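Local coordinates for protein phosphoethanolamine N-methyltransferase 1 (Haemonchus contortus, PDB 4KRG) that catalyses S-adenosylmethionine-dependent N-methylation of phosphoethanolamine, a step in the phosphocholine biosynthesis of this parasitic nematode, at residues S84-I88 with E89-E93; W129-M132 with Y133-D136; T72-L75 with A76-A79; N35-A38 with Q39-E42. One frame throughout, in Å; residues are numbered along the deposited sequence.

Contact 1. Residues S84-I88 with E89-E93; sequences STDFI and ESFIE. With SAH (S-adenosyl-L-homocysteine), chain D.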
loop_
_atom_site.group_PDB
_atom_site.type_symbol
_atom_site.label_atom_id
_atom_site.label_comp_id
_atom_site.label_asym_id
_atom_site.label_seq_id
_atom_site.Cartn_x
_atom_site.Cartn_y
_atom_site.Cartn_z
ATOM N N SER A 84 21.378 -13.480 4.279
ATOM C CA SER A 84 21.038 -12.375 5.159
ATOM C C SER A 84 22.179 -11.360 5.158
ATOM O O SER A 84 23.319 -11.706 5.466
ATOM C CB SER A 84 20.808 -12.919 6.561
ATOM O OG SER A 84 19.902 -12.117 7.274
ATOM N N THR A 85 21.879 -10.112 4.797
ATOM C CA THR A 85 22.914 -9.086 4.655
ATOM C C THR A 85 22.582 -7.812 5.438
ATOM O O THR A 85 21.415 -7.472 5.622
ATOM C CB THR A 85 23.128 -8.688 3.182
ATOM O OG1 THR A 85 22.059 -7.834 2.753
ATOM C CG2 THR A 85 23.180 -9.911 2.286
ATOM N N ASP A 86 23.619 -7.110 5.887
ATOM C CA ASP A 86 23.468 -5.800 6.519
ATOM C C ASP A 86 24.813 -5.097 6.457
ATOM O O ASP A 86 25.853 -5.757 6.449
ATOM C CB ASP A 86 23.012 -5.946 7.973
ATOM C CG ASP A 86 22.325 -4.698 8.503
ATOM O OD1 ASP A 86 21.087 -4.598 8.360
ATOM O OD2 ASP A 86 23.016 -3.813 9.057
ATOM N N PHE A 87 24.814 -3.766 6.411
ATOM C CA PHE A 87 26.097 -3.064 6.345
ATOM C C PHE A 87 26.690 -2.713 7.717
ATOM O O PHE A 87 27.801 -2.196 7.807
ATOM C CB PHE A 87 26.087 -1.892 5.336
ATOM C CG PHE A 87 25.293 -0.679 5.765
ATOM C CD1 PHE A 87 25.452 0.514 5.084
ATOM C CD2 PHE A 87 24.400 -0.724 6.820
ATOM C CE1 PHE A 87 24.748 1.634 5.449
ATOM C CE2 PHE A 87 23.693 0.400 7.193
ATOM C CZ PHE A 87 23.864 1.580 6.505
ATOM N N ILE A 88 25.957 -3.035 8.779
ATOM C CA ILE A 88 26.494 -2.905 10.130
ATOM C C ILE A 88 26.966 -4.255 10.662
ATOM O O ILE A 88 26.173 -5.175 10.836
ATOM C CB ILE A 88 25.476 -2.304 11.105
ATOM C CG1 ILE A 88 25.082 -0.889 10.671
ATOM C CG2 ILE A 88 26.056 -2.281 12.502
ATOM C CD1 ILE A 88 26.238 0.063 10.594
ATOM N N GLU A 89 28.266 -4.348 10.926
ATOM C CA GLU A 89 28.924 -5.592 11.310
ATOM C C GLU A 89 28.379 -6.241 12.577
ATOM O O GLU A 89 28.115 -7.443 12.597
ATOM C CB GLU A 89 30.419 -5.344 11.466
ATOM C CG GLU A 89 31.125 -6.359 12.331
ATOM C CD GLU A 89 32.589 -6.031 12.515
ATOM O OE1 GLU A 89 33.148 -5.328 11.645
ATOM O OE2 GLU A 89 33.175 -6.465 13.530
ATOM N N SER A 90 28.203 -5.456 13.636
ATOM C CA SER A 90 27.738 -6.014 14.901
ATOM C C SER A 90 26.324 -6.583 14.772
ATOM O O SER A 90 25.972 -7.542 15.451
ATOM C CB SER A 90 27.806 -4.979 16.026
ATOM O OG SER A 90 26.567 -4.328 16.202
ATOM N N PHE A 91 25.519 -5.996 13.894
ATOM C CA PHE A 91 24.160 -6.489 13.676
ATOM C C PHE A 91 24.210 -7.896 13.091
ATOM O O PHE A 91 23.534 -8.800 13.579
ATOM C CB PHE A 91 23.359 -5.547 12.766
ATOM C CG PHE A 91 23.028 -4.213 13.398
ATOM C CD1 PHE A 91 23.277 -3.970 14.745
ATOM C CD2 PHE A 91 22.457 -3.201 12.639
ATOM C CE1 PHE A 91 22.962 -2.743 15.318
ATOM C CE2 PHE A 91 22.149 -1.975 13.205
ATOM C CZ PHE A 91 22.401 -1.750 14.546
ATOM N N ILE A 92 25.029 -8.074 12.056
ATOM C CA ILE A 92 25.223 -9.384 11.440
ATOM C C ILE A 92 25.770 -10.371 12.469
ATOM O O ILE A 92 25.376 -11.543 12.497
ATOM C CB ILE A 92 26.166 -9.303 10.222
ATOM C CG1 ILE A 92 25.408 -8.806 8.989
ATOM C CG2 ILE A 92 26.791 -10.654 9.930
ATOM C CD1 ILE A 92 24.265 -9.721 8.541
ATOM N N GLU A 93 26.674 -9.897 13.321
ATOM C CA GLU A 93 27.213 -10.736 14.385
ATOM C C GLU A 93 26.125 -11.187 15.358
ATOM O O GLU A 93 26.070 -12.353 15.730
ATOM C CB GLU A 93 28.357 -10.025 15.108
ATOM C CG GLU A 93 29.598 -9.883 14.253
ATOM C CD GLU A 93 30.618 -8.950 14.856
ATOM O OE1 GLU A 93 30.290 -8.266 15.850
ATOM O OE2 GLU A 93 31.752 -8.899 14.333
HETATM N N SAH D . 14.972 -4.926 8.330
HETATM C CA SAH D . 15.264 -5.133 9.757
HETATM C CB SAH D . 16.070 -3.896 10.283
HETATM C CG SAH D . 15.378 -2.557 10.039
HETATM S SD SAH D . 16.375 -1.087 10.418
HETATM C C SAH D . 14.024 -5.339 10.530
HETATM O O SAH D . 13.000 -4.759 10.203
HETATM O OXT SAH D . 14.107 -5.821 11.639
HETATM C "C5'" SAH D . 17.490 -0.888 9.005
HETATM C "C4'" SAH D . 18.466 -1.898 8.736
HETATM O "O4'" SAH D . 18.914 -1.782 7.358
HETATM C "C3'" SAH D . 19.665 -1.731 9.580
HETATM O "O3'" SAH D . 20.152 -3.000 9.953
HETATM C "C2'" SAH D . 20.631 -1.077 8.708
HETATM O "O2'" SAH D . 21.943 -1.376 9.095
HETATM C "C1'" SAH D . 20.302 -1.647 7.380
HETATM N N9 SAH D . 20.765 -0.803 6.224
HETATM C C8 SAH D . 20.413 0.457 5.939
HETATM N N7 SAH D . 20.942 0.760 4.752
HETATM C C5 SAH D . 21.618 -0.290 4.281
HETATM C C6 SAH D . 22.357 -0.527 3.109
HETATM N N6 SAH D . 22.508 0.443 2.147
HETATM N N1 SAH D . 22.917 -1.740 2.950
HETATM C C2 SAH D . 22.789 -2.698 3.860
HETATM N N3 SAH D . 22.089 -2.499 4.991
HETATM C C4 SAH D . 21.496 -1.314 5.222
HETATM O O HOH W 1 30.232 -2.596 8.776
#
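Ile88 and Phe91 lie side by side and point the same way. The CG2 branch of Ile88 sits over the middle of one ring face, 3.7 Å from the centroid of the Phe91 ring and 13° off its normal. This is a CH-pi contact. The stem joins in, with Ile88 CB 3.5 Å from Phe91 CD2. The rim of the same ring meets a carboxylate: Asp86 OD2 lies near the ring plane, 3.7 Å from Phe91 CD2. Asp86 CG is turned opposite its own backbone N (chi1 -157°), and this brings the carboxylate to the ribose of S-adenosylhomocysteine. Asp86 OD2 accepts from the ligand O2' at 2.7 Å. The ligand O3' donates to Asp86 OD1, at a distance so short that its exact length is doubtful. Gly67 N also donates to OD1. Asp86 OD2 further accepts from Ile88 N at 3.1 Å, on its anti side, which makes an Asx turn. An acidic residue at the end of the second strand, gripping both ribose hydroxyls, is a hallmark of Rossmann-like methyltransferases. Strand 81-86 passes through Phe87 and the N-cap residue Ile88 into helix 89-98, and the two short segments run at 154° to each other. Phe87 points away from the helix and lays one ring face against the adenine, with the ligand O2' at its edge. Ile92 packs back on the strand. Ile92 CG1 is 3.9 Å from Asp86 CB, and Ile92 CD1 is 3.8 Å from Ser84 O. Ile88 O receives two weak bonds, from Phe91 N and Ile92 N.

Contact 2. Residues W129-M132 with Y133-D136; sequences WLMM and YLSD. With OPE (phosphoric acid mono-(2-amino-ethyl) ester), chain C; SAH (S-adenosyl-L-homocysteine), chain D.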
loop_
_atom_site.group_PDB
_atom_site.type_symbol
_atom_site.label_atom_id
_atom_site.label_comp_id
_atom_site.label_asym_id
_atom_site.label_seq_id
_atom_site.Cartn_x
_atom_site.Cartn_y
_atom_site.Cartn_z
ATOM N N TRP A 129 11.929 -1.784 5.798
ATOM C CA TRP A 129 12.607 -0.526 6.157
ATOM C C TRP A 129 13.996 -0.356 5.504
ATOM O O TRP A 129 15.005 -0.335 6.206
ATOM C CB TRP A 129 12.769 -0.388 7.678
ATOM C CG TRP A 129 11.531 -0.105 8.476
ATOM C CD1 TRP A 129 10.517 0.763 8.168
ATOM C CD2 TRP A 129 11.198 -0.687 9.736
ATOM N NE1 TRP A 129 9.570 0.757 9.171
ATOM C CE2 TRP A 129 9.962 -0.126 10.145
ATOM C CE3 TRP A 129 11.816 -1.625 10.569
ATOM C CZ2 TRP A 129 9.345 -0.477 11.342
ATOM C CZ3 TRP A 129 11.204 -1.973 11.753
ATOM C CH2 TRP A 129 9.980 -1.400 12.132
ATOM N N LEU A 130 14.055 -0.211 4.183
ATOM C CA LEU A 130 15.351 -0.078 3.510
ATOM C C LEU A 130 15.434 1.043 2.467
ATOM O O LEU A 130 16.406 1.798 2.449
ATOM C CB LEU A 130 15.790 -1.405 2.888
ATOM C CG LEU A 130 17.175 -1.383 2.231
ATOM C CD1 LEU A 130 18.267 -1.102 3.263
ATOM C CD2 LEU A 130 17.453 -2.685 1.491
HETATM N N MSE A 131 14.426 1.148 1.604
HETATM C CA MSE A 131 14.429 2.177 0.558
HETATM C C MSE A 131 14.558 3.590 1.133
HETATM O O MSE A 131 15.158 4.470 0.521
HETATM C CB MSE A 131 13.165 2.099 -0.308
HETATM C CG MSE A 131 12.918 0.776 -1.019
HETATM SE SE MSE A 131 14.391 0.233 -2.187
HETATM C CE MSE A 131 15.347 -0.893 -0.892
HETATM N N MSE A 132 13.986 3.792 2.315
HETATM C CA MSE A 132 14.032 5.079 3.001
HETATM C C MSE A 132 15.464 5.459 3.391
HETATM O O MSE A 132 15.727 6.611 3.735
HETATM C CB MSE A 132 13.160 5.016 4.251
HETATM C CG MSE A 132 13.582 3.890 5.167
HETATM SE SE MSE A 132 12.189 3.276 6.396
HETATM C CE MSE A 132 12.339 4.682 7.741
ATOM N N TYR A 133 16.380 4.490 3.346
ATOM C CA TYR A 133 17.789 4.746 3.643
ATOM C C TYR A 133 18.649 4.765 2.374
ATOM O O TYR A 133 19.877 4.698 2.447
ATOM C CB TYR A 133 18.335 3.727 4.655
ATOM C CG TYR A 133 17.572 3.690 5.960
ATOM C CD1 TYR A 133 17.559 4.790 6.807
ATOM C CD2 TYR A 133 16.875 2.552 6.353
ATOM C CE1 TYR A 133 16.858 4.762 8.003
ATOM C CE2 TYR A 133 16.174 2.514 7.552
ATOM C CZ TYR A 133 16.171 3.625 8.370
ATOM O OH TYR A 133 15.473 3.607 9.552
ATOM N N LEU A 134 17.995 4.863 1.219
ATOM C CA LEU A 134 18.678 4.986 -0.068
ATOM C C LEU A 134 18.259 6.279 -0.767
ATOM O O LEU A 134 17.177 6.788 -0.513
ATOM C CB LEU A 134 18.345 3.800 -0.972
ATOM C CG LEU A 134 18.730 2.407 -0.477
ATOM C CD1 LEU A 134 18.331 1.340 -1.484
ATOM C CD2 LEU A 134 20.209 2.332 -0.204
ATOM N N SER A 135 19.105 6.811 -1.648
ATOM C CA SER A 135 18.717 7.978 -2.442
ATOM C C SER A 135 17.748 7.523 -3.518
ATOM O O SER A 135 17.615 6.326 -3.764
ATOM C CB SER A 135 19.932 8.626 -3.094
ATOM O OG SER A 135 20.506 7.746 -4.042
ATOM N N ASP A 136 17.072 8.476 -4.151
ATOM C CA ASP A 136 16.138 8.159 -5.226
ATOM C C ASP A 136 16.789 7.342 -6.337
ATOM O O ASP A 136 16.192 6.394 -6.845
ATOM C CB ASP A 136 15.532 9.439 -5.812
ATOM C CG ASP A 136 14.402 9.990 -4.972
ATOM O OD1 ASP A 136 14.259 9.577 -3.805
ATOM O OD2 ASP A 136 13.657 10.849 -5.485
HETATM C CA OPE C . 11.902 2.839 11.780
HETATM C CB OPE C . 12.921 1.765 11.976
HETATM O O1 OPE C . 11.014 5.398 12.744
HETATM O O2 OPE C . 10.401 5.271 10.375
HETATM O O3 OPE C . 12.467 6.504 11.025
HETATM O O4 OPE C . 12.371 4.005 11.210
HETATM N N OPE C . 13.730 1.410 10.839
HETATM P P OPE C . 11.559 5.334 11.336
HETATM N N SAH D . 14.972 -4.926 8.330
HETATM C CA SAH D . 15.264 -5.133 9.757
HETATM C CB SAH D . 16.070 -3.896 10.283
HETATM C CG SAH D . 15.378 -2.557 10.039
HETATM S SD SAH D . 16.375 -1.087 10.418
HETATM C C SAH D . 14.024 -5.339 10.530
HETATM O O SAH D . 13.000 -4.759 10.203
HETATM O OXT SAH D . 14.107 -5.821 11.639
HETATM C "C5'" SAH D . 17.490 -0.888 9.005
HETATM C "C4'" SAH D . 18.466 -1.898 8.736
HETATM O "O4'" SAH D . 18.914 -1.782 7.358
HETATM C "C3'" SAH D . 19.665 -1.731 9.580
HETATM O "O3'" SAH D . 20.152 -3.000 9.953
HETATM C "C2'" SAH D . 20.631 -1.077 8.708
HETATM O "O2'" SAH D . 21.943 -1.376 9.095
HETATM C "C1'" SAH D . 20.302 -1.647 7.380
HETATM N N9 SAH D . 20.765 -0.803 6.224
HETATM C C8 SAH D . 20.413 0.457 5.939
HETATM N N7 SAH D . 20.942 0.760 4.752
HETATM C C5 SAH D . 21.618 -0.290 4.281
HETATM C C6 SAH D . 22.357 -0.527 3.109
HETATM N N6 SAH D . 22.508 0.443 2.147
HETATM N N1 SAH D . 22.917 -1.740 2.950
HETATM C C2 SAH D . 22.789 -2.698 3.860
HETATM N N3 SAH D . 22.089 -2.499 4.991
HETATM C C4 SAH D . 21.496 -1.314 5.222
#
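The Tyr133 ring carries selenomethionine Met132 over one face and has Trp129 O in plane at its edge. Met132 CG stands 3.7 Å above the Tyr133 ring plane, offset toward the rim, and the selenium follows obliquely as a Met-aromatic contact. Trp129 O is 3.4 Å from Tyr133 CE2. The Trp129 ring offers one face to phosphoethanolamine, with the ligand CB over the centre and the ligand amine N 3.5 Å from Trp129 CD2. That amine also lies near the plane of the Tyr133 ring, at its edge, and donates to Tyr133 OH at 3.1 Å. Met132 CG is squeezed between its own backbone N and carbonyl carbon (chi1 56°). This runs the chain alongside the tyrosine, and Met132 CE ends 3.3 Å from the phosphate O2 of phosphoethanolamine. Leu130 faces the other ligand, with CD1 3.6 Å from the adenine N7 of S-adenosylhomocysteine. Farther along, the CE of selenomethionine Met131 packs on Leu134 CD1 at 3.8 Å. The backbone forms a tight turn. Tyr133 N bonds to Leu130 O and Leu134 N to Met131 O, both three residues back. Glu160 takes the N-H groups of Leu130, Met131 and Met132, which helps to fix the turn. The amine N of phosphoethanolamine is 3.7 Å from SD of S-adenosylhomocysteine, consistent with transfer of a methyl group between them. The arrangement is that of the methyltransferase active site, in the loop after strand 122-126, where acceptor and cofactor meet.

Contact 3. Residues T72-L75 with A76-A79; sequences TTVL and AETA
Glu77 lies obliquely across Val74 late in helix 70-78. This helix links strands 60-64 and 81-86 in a beta-alpha-beta unit of the Rossmann-like methyltransferase fold. Glu77 CG lies beside its own backbone N (chi1 -72°), and the extended chain runs back along the preceding turn. Glu77 OE1 comes to 3.9 Å from Val74 CG1, and Glu77 CB sits 3.2 Å from Val74 O. The backbone changes spacing here. Ala76 N still bonds to Thr72 O four residues back, but Glu77 N bonds to Val74 O, only three back, at 3.1 Å. The donor stands well above the carbonyl plane, not on a lone pair. Leu75 O accepts from Ala79 N at 3.1 Å and, weakly, from Thr78 N. Ala79 CB packs against the same oxygen.

The next shell is partly water. One water donates to both Thr73 O and Glu77 OE2, so it links the carboxylate to the Thr73 carbonyl, which does not accept from Glu77 N. The protein supplies the rest. Leu75 is buried against Leu50, Leu53 and Leu56, and Val74 leans on Arg46 and Leu50 of helix 38-50. Ala76 faces Ile105 and Met102, while Asn104 bonds to its carbonyl. Thr72 OG1 meets Asp63 and Ser84, which ties the helix to the strand on each side of it in the chain. A second water donates to Val74 O at 2.6 Å and hydrogen-bonds Thr78 OG1 at 2.8 Å.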
loop_
_atom_site.group_PDB
_atom_site.type_symbol
_atom_site.label_atom_id
_atom_site.label_comp_id
_atom_site.label_asym_id
_atom_site.label_seq_id
_atom_site.Cartn_x
_atom_site.Cartn_y
_atom_site.Cartn_z
ATOM N N THR A 72 14.918 -12.949 9.289
ATOM C CA THR A 72 15.769 -14.043 8.821
ATOM C C THR A 72 15.500 -15.305 9.617
ATOM O O THR A 72 15.369 -16.390 9.055
ATOM C CB THR A 72 17.264 -13.672 8.921
ATOM O OG1 THR A 72 17.574 -12.698 7.922
ATOM C CG2 THR A 72 18.143 -14.891 8.705
ATOM N N THR A 73 15.387 -15.143 10.930
ATOM C CA THR A 73 15.130 -16.249 11.841
ATOM C C THR A 73 13.916 -17.080 11.425
ATOM O O THR A 73 13.980 -18.305 11.401
ATOM C CB THR A 73 14.949 -15.735 13.281
ATOM O OG1 THR A 73 16.177 -15.146 13.728
ATOM C CG2 THR A 73 14.581 -16.871 14.209
ATOM N N VAL A 74 12.820 -16.412 11.086
ATOM C CA VAL A 74 11.594 -17.108 10.733
ATOM C C VAL A 74 11.562 -17.497 9.253
ATOM O O VAL A 74 11.015 -18.540 8.895
ATOM C CB VAL A 74 10.343 -16.283 11.116
ATOM C CG1 VAL A 74 9.071 -17.060 10.811
ATOM C CG2 VAL A 74 10.376 -15.917 12.597
ATOM N N LEU A 75 12.158 -16.670 8.398
ATOM C CA LEU A 75 12.209 -16.964 6.963
ATOM C C LEU A 75 12.902 -18.299 6.689
ATOM O O LEU A 75 12.432 -19.100 5.885
ATOM C CB LEU A 75 12.912 -15.841 6.192
ATOM C CG LEU A 75 12.213 -14.477 6.079
ATOM C CD1 LEU A 75 13.186 -13.426 5.546
ATOM C CD2 LEU A 75 10.987 -14.550 5.177
ATOM N N ALA A 76 14.008 -18.541 7.384
ATOM C CA ALA A 76 14.778 -19.768 7.200
ATOM C C ALA A 76 14.082 -21.016 7.747
ATOM O O ALA A 76 14.575 -22.125 7.554
ATOM C CB ALA A 76 16.152 -19.625 7.816
ATOM N N GLU A 77 12.958 -20.852 8.437
ATOM C CA GLU A 77 12.197 -22.006 8.915
ATOM C C GLU A 77 11.570 -22.771 7.764
ATOM O O GLU A 77 11.416 -23.986 7.836
ATOM C CB GLU A 77 11.088 -21.581 9.880
ATOM C CG GLU A 77 11.557 -21.136 11.246
ATOM C CD GLU A 77 10.411 -20.639 12.113
ATOM O OE1 GLU A 77 9.238 -20.841 11.729
ATOM O OE2 GLU A 77 10.685 -20.037 13.177
ATOM N N THR A 78 11.181 -22.062 6.709
ATOM C CA THR A 78 10.521 -22.722 5.586
ATOM C C THR A 78 11.229 -22.584 4.235
ATOM O O THR A 78 11.098 -23.456 3.377
ATOM C CB THR A 78 9.048 -22.312 5.470
ATOM O OG1 THR A 78 8.944 -20.884 5.438
ATOM C CG2 THR A 78 8.269 -22.848 6.665
ATOM N N ALA A 79 11.980 -21.499 4.050
ATOM C CA ALA A 79 12.756 -21.304 2.826
ATOM C C ALA A 79 13.849 -22.360 2.734
ATOM O O ALA A 79 14.358 -22.826 3.757
ATOM C CB ALA A 79 13.374 -19.924 2.799
HETATM O O HOH W 2 13.367 -19.977 13.776
HETATM O O HOH W 3 8.857 -19.328 7.718
#

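Contact 4. Residues N35-A38 with Q39-E42; sequences NQTA and QDLE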
loop_
_atom_site.group_PDB
_atom_site.type_symbol
_atom_site.label_atom_id
_atom_site.label_comp_id
_atom_site.label_asym_id
_atom_site.label_seq_id
_atom_site.Cartn_x
_atom_site.Cartn_y
_atom_site.Cartn_z
ATOM N N ASN A 35 12.649 2.451 18.265
ATOM C CA ASN A 35 11.539 2.636 19.188
ATOM C C ASN A 35 11.970 2.213 20.577
ATOM O O ASN A 35 12.503 1.123 20.752
ATOM C CB ASN A 35 10.347 1.787 18.739
ATOM C CG ASN A 35 9.097 2.054 19.546
ATOM O OD1 ASN A 35 9.022 1.716 20.725
ATOM N ND2 ASN A 35 8.095 2.644 18.904
ATOM N N GLN A 36 11.731 3.072 21.564
ATOM C CA GLN A 36 12.215 2.832 22.921
ATOM C C GLN A 36 11.523 1.637 23.565
ATOM O O GLN A 36 12.020 1.072 24.536
ATOM C CB GLN A 36 12.028 4.077 23.796
ATOM C CG GLN A 36 12.521 5.382 23.175
ATOM C CD GLN A 36 12.708 6.495 24.202
ATOM O OE1 GLN A 36 13.349 6.300 25.238
ATOM N NE2 GLN A 36 12.152 7.668 23.916
ATOM N N THR A 37 10.368 1.265 23.020
ATOM C CA THR A 37 9.586 0.153 23.546
ATOM C C THR A 37 9.257 -0.844 22.442
ATOM O O THR A 37 8.121 -1.288 22.312
ATOM C CB THR A 37 8.279 0.649 24.200
ATOM O OG1 THR A 37 7.562 1.477 23.276
ATOM C CG2 THR A 37 8.589 1.454 25.444
ATOM N N ALA A 38 10.265 -1.190 21.650
ATOM C CA ALA A 38 10.065 -2.060 20.501
ATOM C C ALA A 38 9.586 -3.438 20.928
ATOM O O ALA A 38 8.995 -4.171 20.135
ATOM C CB ALA A 38 11.336 -2.166 19.699
ATOM N N GLN A 39 9.839 -3.786 22.186
ATOM C CA GLN A 39 9.393 -5.058 22.736
ATOM C C GLN A 39 7.872 -5.176 22.612
ATOM O O GLN A 39 7.351 -6.243 22.296
ATOM C CB GLN A 39 9.852 -5.195 24.193
ATOM C CG GLN A 39 9.791 -6.607 24.773
ATOM C CD GLN A 39 10.646 -6.764 26.029
ATOM O OE1 GLN A 39 11.861 -6.557 25.996
ATOM N NE2 GLN A 39 10.011 -7.129 27.141
ATOM N N ASP A 40 7.174 -4.062 22.827
ATOM C CA ASP A 40 5.717 -4.014 22.723
ATOM C C ASP A 40 5.206 -4.386 21.341
ATOM O O ASP A 40 4.146 -4.987 21.209
ATOM C CB ASP A 40 5.204 -2.608 23.047
ATOM C CG ASP A 40 5.341 -2.250 24.515
ATOM O OD1 ASP A 40 5.532 -3.166 25.345
ATOM O OD2 ASP A 40 5.240 -1.043 24.835
ATOM N N LEU A 41 5.959 -4.010 20.314
ATOM C CA LEU A 41 5.471 -4.109 18.943
ATOM C C LEU A 41 6.074 -5.243 18.130
ATOM O O LEU A 41 5.463 -5.686 17.163
ATOM C CB LEU A 41 5.722 -2.802 18.185
ATOM C CG LEU A 41 5.509 -1.466 18.883
ATOM C CD1 LEU A 41 6.068 -0.362 18.017
ATOM C CD2 LEU A 41 4.037 -1.239 19.138
ATOM N N GLU A 42 7.262 -5.705 18.506
ATOM C CA GLU A 42 8.091 -6.510 17.594
ATOM C C GLU A 42 7.452 -7.787 17.021
ATOM O O GLU A 42 7.469 -8.005 15.807
ATOM C CB GLU A 42 9.455 -6.830 18.225
ATOM C CG GLU A 42 10.512 -7.275 17.225
ATOM C CD GLU A 42 10.418 -8.748 16.872
ATOM O OE1 GLU A 42 10.344 -9.582 17.797
ATOM O OE2 GLU A 42 10.414 -9.081 15.669
#
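Asn35 meets Leu41 at about a right angle, its amide ND2 3.7 Å from the branch tip Leu41 CD1. The other end of the amide works inside the loop. Asn35 OD1 accepts from Thr37 N at 2.7 Å, an Asx turn, and also from Thr37 OG1 at 2.9 Å. The hydroxyl donor lies in the carbonyl plane, while the N-H comes in slightly tilted. Two bonds on one oxygen should fix the rotation of the amide. Thr37 follows. Its OG1 sits between the backbone N and the carbonyl carbon (chi1 53°), which turns the hydroxyl toward Asn35. Thr37 CB is 3.5 Å from Asp40 OD2, and the two side chains pass at a slant. Thr37 O takes Asp40 N at 3.0 Å. The chain is here entering helix 38-50, just after helix 29-33. Ala38 packs its methyl on Thr29 and Met33 of that earlier helix, and Asn30 OD1 holds its N-H. Ala38 O accepts twice. Glu42 N lies 2.8 Å from Ala38 O, almost in line with the C=O bond (171°), though the angle at the hydrogen is only 133°. Leu41 N is 3.0 Å from Ala38 O, well above the carbonyl plane. Beyond these bonds, Leu41 packs on helix 220-226. Glu42 OE2 makes salt bridges to Arg46 and to Arg70, whose NE bonds to S-adenosylhomocysteine.

How the contacts relate
Contacts 1 and 2 are buried and both touch S-adenosylhomocysteine: contact 1 grips ribose and adenine, while contact 2 also holds phosphoethanolamine. Their nearest atoms are still about 6 Å apart, with the cofactor between acceptor site and strand end. Aromatic faces and ligand bonds dominate there. Contacts 3 and 4 are partly buried, 3 late in helix 70-78 and 4 where the loop enters helix 38-50. They rely mainly on backbone bonds, with an Asx turn in contact 4 and waters in contact 3. Contact 3 reaches contact 1 through a probable Thr72-Ser84 hydroxyl bond at the beta-alpha-beta unit. Contact 4 reaches the cofactor only indirectly, through Glu42 and Arg70.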